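Local coordinates for DUF1076 domain-containing protein (Salmonella typhi, PDB 6IAI) that is a type III secretion effector and E3/E4 ubiquitin ligase that binds diubiquitin, this chain being its N-terminal part, at residues N104-R107 / L108-L112. Residues are numbered along the deposited sequence; the frame is centred on the assembly and turned at random.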
loop_
_atom_site.group_PDB
_atom_site.type_symbol
_atom_site.label_atom_id
_atom_site.label_comp_id
_atom_site.label_asym_id
_atom_site.label_seq_id
_atom_site.Cartn_x
_atom_site.Cartn_y
_atom_site.Cartn_z
ATOM N N ASN A 104 4.072 -3.342 -8.797
ATOM C CA ASN A 104 3.324 -3.668 -7.583
ATOM C C ASN A 104 2.214 -2.634 -7.364
ATOM O O ASN A 104 1.100 -3.007 -6.992
ATOM C CB ASN A 104 4.258 -3.709 -6.390
ATOM C CG ASN A 104 5.116 -4.931 -6.323
ATOM O OD1 ASN A 104 4.757 -6.009 -6.801
ATOM N ND2 ASN A 104 6.238 -4.800 -5.659
ATOM N N ALA A 105 2.523 -1.343 -7.644
ATOM C CA ALA A 105 1.570 -0.243 -7.544
ATOM C C ALA A 105 0.374 -0.483 -8.470
ATOM O O ALA A 105 -0.762 -0.360 -8.008
ATOM C CB ALA A 105 2.257 1.084 -7.841
ATOM N N ILE A 106 0.630 -0.962 -9.731
ATOM C CA ILE A 106 -0.380 -1.319 -10.736
ATOM C C ILE A 106 -1.260 -2.434 -10.196
ATOM O O ILE A 106 -2.489 -2.363 -10.290
ATOM C CB ILE A 106 0.273 -1.745 -12.110
ATOM C CG1 ILE A 106 1.023 -0.610 -12.855
ATOM C CG2 ILE A 106 -0.741 -2.399 -13.038
ATOM C CD1 ILE A 106 0.314 0.688 -13.070
ATOM N N ARG A 107 -0.625 -3.489 -9.659
ATOM C CA ARG A 107 -1.299 -4.687 -9.135
ATOM C C ARG A 107 -2.184 -4.361 -7.960
ATOM O O ARG A 107 -3.339 -4.809 -7.923
ATOM C CB ARG A 107 -0.275 -5.767 -8.772
ATOM C CG ARG A 107 0.248 -6.516 -9.988
ATOM C CD ARG A 107 1.547 -7.218 -9.688
ATOM N NE ARG A 107 2.206 -7.644 -10.920
ATOM C CZ ARG A 107 2.109 -8.858 -11.438
ATOM N NH1 ARG A 107 1.400 -9.799 -10.817
ATOM N NH2 ARG A 107 2.727 -9.148 -12.576
ATOM N N LEU A 108 -1.671 -3.540 -7.022
ATOM C CA LEU A 108 -2.447 -3.101 -5.870
ATOM C C LEU A 108 -3.698 -2.327 -6.322
ATOM O O LEU A 108 -4.804 -2.645 -5.873
ATOM C CB LEU A 108 -1.581 -2.296 -4.865
ATOM C CG LEU A 108 -2.289 -1.872 -3.579
ATOM C CD1 LEU A 108 -2.878 -3.084 -2.835
ATOM C CD2 LEU A 108 -1.391 -1.003 -2.725
ATOM N N GLU A 109 -3.534 -1.379 -7.267
ATOM C CA GLU A 109 -4.654 -0.604 -7.846
ATOM C C GLU A 109 -5.707 -1.506 -8.483
ATOM O O GLU A 109 -6.896 -1.380 -8.188
ATOM C CB GLU A 109 -4.130 0.420 -8.853
ATOM C CG GLU A 109 -5.076 1.594 -8.988
ATOM C CD GLU A 109 -4.564 2.674 -9.898
ATOM O OE1 GLU A 109 -3.712 3.473 -9.447
ATOM O OE2 GLU A 109 -4.974 2.691 -11.080
ATOM N N ARG A 110 -5.250 -2.469 -9.279
ATOM C CA ARG A 110 -6.094 -3.450 -9.954
ATOM C C ARG A 110 -6.895 -4.249 -8.948
ATOM O O ARG A 110 -8.092 -4.408 -9.129
ATOM C CB ARG A 110 -5.217 -4.354 -10.837
ATOM C CG ARG A 110 -5.980 -5.279 -11.782
ATOM C CD ARG A 110 -5.015 -5.999 -12.706
ATOM N NE ARG A 110 -4.386 -5.098 -13.680
ATOM C CZ ARG A 110 -3.090 -5.090 -13.994
ATOM N NH1 ARG A 110 -2.249 -5.937 -13.407
ATOM N NH2 ARG A 110 -2.627 -4.238 -14.898
ATOM N N GLN A 111 -6.261 -4.713 -7.849
ATOM C CA GLN A 111 -6.958 -5.484 -6.804
ATOM C C GLN A 111 -7.956 -4.633 -6.006
ATOM O O GLN A 111 -9.035 -5.116 -5.647
ATOM C CB GLN A 111 -5.959 -6.140 -5.868
ATOM C CG GLN A 111 -5.049 -7.180 -6.537
ATOM C CD GLN A 111 -4.083 -7.711 -5.501
ATOM O OE1 GLN A 111 -4.480 -8.100 -4.392
ATOM N NE2 GLN A 111 -2.792 -7.708 -5.824
ATOM N N LEU A 112 -7.589 -3.362 -5.723
ATOM C CA LEU A 112 -8.457 -2.439 -4.995
ATOM C C LEU A 112 -9.751 -2.111 -5.751
ATOM O O LEU A 112 -10.783 -1.890 -5.113
ATOM C CB LEU A 112 -7.712 -1.128 -4.670
ATOM C CG LEU A 112 -6.653 -1.213 -3.556
ATOM C CD1 LEU A 112 -5.868 0.057 -3.467
ATOM C CD2 LEU A 112 -7.260 -1.638 -2.217
#
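Ile106 and Arg110 meet one turn apart on the last helix, where the CG2 methyl of Ile106 lies over one face of the guanidinium group, 3.2 Å from Arg110 NH2 and 3.7 Å from Arg110 CZ. The arginine starts with CG opposite its own backbone N (chi1 -170°) and then bends at chi3 (-69°), which brings the flat head back over the preceding turn. Arg107 CG approaches the same group obliquely, at 4.3 Å from NH1 of Arg110. The charged ends of the two arginines stay apart.

Four backbone hydrogen bonds of the i to i+4 kind make this regular alpha-helix. Leu108 N to Asn104 O is 2.8 Å; Glu109 N reaches Ala105 O, Arg110 N reaches Ile106 O, and Gln111 N closes on Arg107 O at 2.9 Å. Gln111 CG lies beside that last carbonyl oxygen.

The polar ends of three side chains reach beyond the helix. Asn104 OD1 accepts from the backbone N of Ile36 and Gln111 OE1 from that of Leu39, tying the helix to the loop before helix 41-53. OE1 of Glu109 accepts a hydrogen bond from the backbone N of Val84, and OE2 forms a salt bridge with Lys83 NZ, both partners on strand 83-85. Ala105 and Leu108 pack on Val84 and on Tyr68 of strand 66-71, while Leu112 touches Val84 and also Leu44 and Ile47, joining helix 91-113 to the sheet and to helix 41-53.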